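Local coordinates for putative monooxygenase (Fusobacterium nucleatum subsp. nucleatum, PDB 3MCS), which probably acts as a monooxygenase of the antibiotic biosynthesis type, with two related dimeric alpha-beta barrel domains in one chain, at residues E28-K33 against N74-D79; Y11-K16 against P85-G90. One frame throughout, in Å; residues are numbered along the deposited sequence. Where two conformers were deposited one is given.

Contact 1 of 2, residues E28-K33 against N74-D79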
# COMPACT_ATOMS: atom_id res chain seq x y z
N GLU A 28 14.04 7.68 -3.12
CA GLU A 28 15.00 6.68 -2.66
C GLU A 28 15.65 7.12 -1.34
O GLU A 28 15.67 6.35 -0.37
CB GLU A 28 16.08 6.40 -3.71
CG GLU A 28 15.63 5.52 -4.88
CD GLU A 28 16.69 5.34 -5.98
OE1 GLU A 28 17.85 5.81 -5.83
OE2 GLU A 28 16.35 4.71 -7.01
N ASP A 29 16.17 8.35 -1.31
CA ASP A 29 16.77 8.88 -0.10
C ASP A 29 15.79 8.83 1.07
O ASP A 29 16.14 8.41 2.17
CB ASP A 29 17.22 10.34 -0.27
CG ASP A 29 18.34 10.52 -1.29
OD1 ASP A 29 18.78 9.50 -1.87
OD2 ASP A 29 18.76 11.70 -1.52
N TYR A 30 14.55 9.22 0.83
CA TYR A 30 13.55 9.29 1.91
C TYR A 30 13.30 7.93 2.50
O TYR A 30 13.29 7.77 3.73
CB TYR A 30 12.27 9.93 1.36
CG TYR A 30 11.07 9.91 2.26
CD1 TYR A 30 11.04 10.63 3.43
CD2 TYR A 30 9.91 9.24 1.89
CE1 TYR A 30 9.93 10.63 4.24
CE2 TYR A 30 8.79 9.25 2.68
CZ TYR A 30 8.80 9.94 3.86
OH TYR A 30 7.68 9.97 4.68
N VAL A 31 13.11 6.95 1.63
CA VAL A 31 12.82 5.58 2.09
C VAL A 31 14.03 5.01 2.82
O VAL A 31 13.87 4.41 3.89
CB VAL A 31 12.36 4.67 0.92
CG1 VAL A 31 12.26 3.25 1.36
CG2 VAL A 31 11.03 5.14 0.36
N ASN A 32 15.22 5.22 2.27
CA ASN A 32 16.46 4.70 2.87
C ASN A 32 16.87 5.36 4.18
O ASN A 32 17.42 4.70 5.06
CB ASN A 32 17.64 4.80 1.89
CG ASN A 32 17.56 3.77 0.75
OD1 ASN A 32 16.87 2.75 0.84
ND2 ASN A 32 18.30 4.04 -0.32
N LYS A 33 16.62 6.66 4.32
CA LYS A 33 17.02 7.37 5.52
C LYS A 33 16.01 7.13 6.62
O LYS A 33 16.38 7.05 7.78
CB LYS A 33 17.25 8.88 5.28
CG LYS A 33 17.77 9.63 6.54
CD LYS A 33 17.98 11.15 6.32
CE LYS A 33 18.54 11.86 7.57
NZ LYS A 33 19.90 11.37 7.98
N ASN A 74 11.08 14.27 12.07
CA ASN A 74 12.49 13.86 11.93
C ASN A 74 13.07 14.33 10.59
O ASN A 74 12.33 14.80 9.73
CB ASN A 74 12.63 12.34 12.10
CG ASN A 74 13.94 11.91 12.76
OD1 ASN A 74 14.95 12.61 12.74
ND2 ASN A 74 13.91 10.74 13.34
N GLN A 75 14.38 14.17 10.41
CA GLN A 75 15.09 14.72 9.24
C GLN A 75 14.67 14.16 7.89
O GLN A 75 14.51 14.92 6.95
CB GLN A 75 16.62 14.57 9.40
CG GLN A 75 17.44 15.51 8.50
CD GLN A 75 17.25 16.97 8.88
OE1 GLN A 75 17.61 17.38 9.99
NE2 GLN A 75 16.68 17.76 7.97
N ALA A 76 14.46 12.85 7.79
CA ALA A 76 14.09 12.27 6.49
C ALA A 76 12.91 12.99 5.87
O ALA A 76 13.00 13.47 4.73
CB ALA A 76 13.78 10.79 6.62
N SER A 77 11.83 13.07 6.65
CA SER A 77 10.58 13.69 6.20
C SER A 77 10.72 15.18 5.95
O SER A 77 10.22 15.70 4.96
CB SER A 77 9.49 13.44 7.24
OG SER A 77 8.22 13.89 6.83
N LYS A 78 11.43 15.88 6.83
CA LYS A 78 11.64 17.33 6.63
C LYS A 78 12.36 17.60 5.29
O LYS A 78 12.07 18.59 4.60
CB LYS A 78 12.40 17.98 7.80
N ASP A 79 13.28 16.72 4.92
CA ASP A 79 13.99 16.90 3.67
C ASP A 79 13.11 16.61 2.47
O ASP A 79 13.08 17.38 1.50
CB ASP A 79 15.25 16.04 3.63
CG ASP A 79 16.34 16.59 4.51
OD1 ASP A 79 16.09 17.66 5.09
OD2 ASP A 79 17.44 15.98 4.60
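Ala76 sits between two side chains of the facing helix, with the ring of Tyr30 passing one side of its backbone and the chain of Lys33 running by its methyl group. The contact packs helices 20-37 and 75-87 of one ferredoxin-like half of the dimeric alpha-beta barrel against each other. The two segments are nearly antiparallel, at 167°, and their axes come within 9.0 Å, a spacing consistent with a small alanine where they face each other. With chi1 at 172°, CG of Tyr30 lies opposite the backbone N, and the ring meets the other helix with its edge: CD1 lies 3.7 Å from Ala76 O, and CE1 lies 3.7 Å from Ser77 CA, both partners close to the ring plane. Lys33 reaches over on the exposed flank. Its aliphatic chain is straight as far as CE, which meets Gln75 CB at 3.8 Å; only then does it bend, at chi4. Gln75 turns its amide to its own helix, where NE2 donates to Asp79 OD1 over 2.9 Å. The tyrosine hydroxyl is hydrogen-bonded to Glu60 and His71, and Phe80 stacks on its ring. The contact is therefore made mostly by carbon atoms, with no polar bond between the two segments: the tyrosine hydroxyl and the glutamine amide have other partners, and Lys33 NZ, 6.2 Å from Asp79 OD2, probably contributes only a mild long-range attraction.

Contact 2 of 2, residues Y11-K16 against P85-G90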
# COMPACT_ATOMS: atom_id res chain seq x y z
N TYR A 11 0.08 7.74 0.42
CA TYR A 11 0.20 9.07 -0.18
C TYR A 11 0.39 8.97 -1.70
O TYR A 11 1.16 8.15 -2.17
CB TYR A 11 1.42 9.77 0.39
CG TYR A 11 1.38 9.90 1.87
CD1 TYR A 11 0.71 10.95 2.47
CD2 TYR A 11 2.04 8.97 2.69
CE1 TYR A 11 0.67 11.07 3.86
CE2 TYR A 11 2.00 9.10 4.07
CZ TYR A 11 1.31 10.14 4.64
OH TYR A 11 1.25 10.27 6.00
N ASP A 12 -0.30 9.81 -2.47
CA ASP A 12 -0.09 9.82 -3.91
C ASP A 12 -0.04 11.23 -4.50
O ASP A 12 -0.63 12.16 -3.96
CB ASP A 12 -1.14 8.97 -4.61
CG ASP A 12 -2.47 9.66 -4.79
OD1 ASP A 12 -2.62 10.50 -5.72
OD2 ASP A 12 -3.38 9.31 -4.03
N PHE A 13 0.69 11.41 -5.59
CA PHE A 13 0.73 12.72 -6.24
C PHE A 13 1.27 12.61 -7.64
O PHE A 13 2.01 11.66 -7.96
CB PHE A 13 1.54 13.75 -5.46
CG PHE A 13 3.00 13.43 -5.35
CD1 PHE A 13 3.89 13.86 -6.30
CD2 PHE A 13 3.50 12.76 -4.25
CE1 PHE A 13 5.25 13.58 -6.19
CE2 PHE A 13 4.85 12.49 -4.13
CZ PHE A 13 5.71 12.90 -5.10
N GLU A 14 0.91 13.58 -8.47
CA GLU A 14 1.33 13.62 -9.86
C GLU A 14 2.73 14.21 -9.96
O GLU A 14 3.01 15.26 -9.37
CB GLU A 14 0.33 14.43 -10.66
CG GLU A 14 0.63 14.49 -12.12
CD GLU A 14 -0.43 15.20 -12.89
OE1 GLU A 14 -1.54 15.36 -12.34
OE2 GLU A 14 -0.14 15.57 -14.04
N VAL A 15 3.61 13.56 -10.73
CA VAL A 15 4.99 14.02 -10.88
C VAL A 15 5.12 14.97 -12.07
O VAL A 15 4.57 14.71 -13.13
CB VAL A 15 5.98 12.82 -11.03
CG1 VAL A 15 7.41 13.29 -11.06
CG2 VAL A 15 5.82 11.83 -9.89
N LYS A 16 5.83 16.07 -11.89
CA LYS A 16 6.05 17.01 -12.98
C LYS A 16 6.70 16.32 -14.19
O LYS A 16 7.50 15.37 -14.06
CB LYS A 16 6.94 18.18 -12.54
CG LYS A 16 6.27 19.19 -11.63
CD LYS A 16 7.09 20.48 -11.51
CE LYS A 16 6.40 21.47 -10.59
NZ LYS A 16 7.14 22.77 -10.48
N PRO A 85 7.25 20.07 -3.48
CA PRO A 85 6.80 21.15 -4.37
C PRO A 85 7.59 21.28 -5.68
O PRO A 85 6.99 21.62 -6.70
CB PRO A 85 6.97 22.41 -3.50
CG PRO A 85 6.82 21.90 -2.10
CD PRO A 85 7.45 20.53 -2.10
N GLN A 86 8.89 20.98 -5.66
CA GLN A 86 9.70 21.10 -6.87
C GLN A 86 9.46 19.93 -7.85
O GLN A 86 9.73 20.06 -9.05
CB GLN A 86 11.18 21.23 -6.49
CG GLN A 86 11.53 22.58 -5.84
CD GLN A 86 10.43 23.10 -4.91
OE1 GLN A 86 9.50 23.78 -5.36
NE2 GLN A 86 10.55 22.78 -3.62
N ILE A 87 8.95 18.81 -7.36
CA ILE A 87 8.72 17.65 -8.21
C ILE A 87 7.26 17.22 -8.40
O ILE A 87 6.97 16.29 -9.16
CB ILE A 87 9.51 16.45 -7.66
CG1 ILE A 87 8.91 15.97 -6.32
CG2 ILE A 87 10.97 16.82 -7.48
CD1 ILE A 87 9.44 14.64 -5.81
N ALA A 88 6.33 17.89 -7.71
CA ALA A 88 4.92 17.54 -7.80
C ALA A 88 4.13 18.56 -8.64
O ALA A 88 4.24 19.77 -8.47
CB ALA A 88 4.34 17.42 -6.41
N GLU A 89 3.33 18.04 -9.56
CA GLU A 89 2.51 18.89 -10.40
C GLU A 89 1.24 19.30 -9.63
O GLU A 89 0.89 20.47 -9.55
CB GLU A 89 2.14 18.17 -11.70
CG GLU A 89 1.45 19.06 -12.75
CD GLU A 89 2.35 20.19 -13.31
OE1 GLU A 89 3.53 19.94 -13.60
OE2 GLU A 89 1.83 21.31 -13.51
N GLY A 90 0.56 18.33 -9.05
CA GLY A 90 -0.65 18.66 -8.32
C GLY A 90 -1.20 17.48 -7.57
O GLY A 90 -0.45 16.52 -7.29
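CG of Phe13 lies between the backbone N and the carbonyl carbon (chi1 65°), a torsion that brings the ring against the end of helix 75-87; CD1 comes 3.6 Å from Ala88 CB and CZ 4.2 Å from Ile87 CD1. Lys16 takes another course: its CG is anti to the carbonyl carbon (chi1 -73°), and the extended chain runs along the backbone at the end of the helix and just beyond it, with CD 3.6 Å from Gln86 O and CE 3.5 Å from Ala88 O. Glu89 crosses it at about a right angle, OE1 lying 3.5 Å from Lys16 CG. Glu14 and Glu89 lie side by side and point the same way, touching through their aliphatic parts. Two good backbone bonds tie the segments, Glu89 N to Glu14 O at 2.8 Å and Lys16 N to Ile87 O at 3.0 Å, and Glu14 N to Gly90 O adds a weak one. The first two flank Val15 and Ala88, an antiparallel non-hydrogen-bonded pair. Here the chain leaves its helix and starts back along strand 7-15, which pairs further on with strand 91-104. Strand 7-15 also bonds to strand 55-62, while Tyr23 of helix 20-37 packs against both Val15 and Ile87.

Overall arrangement
From the N terminus the chain runs up strand 7-15, turns into helix 20-37, makes the hairpin of strands 41-49 and 55-62, and returns through helices 65-73 and 75-87 before entering strand 91-104. Contact 1 closes the inner loop, from helix 20-37 to the start of helix 75-87. Contact 2 closes the outer one, joining the end of strand 7-15 to the end of that same helix, so contact 1 is nested within it. Their centres are about 17 Å apart and they do not touch. Helix 75-87 is thus fastened near its start to helix 20-37 and at its end to the sheet of this ferredoxin-like half.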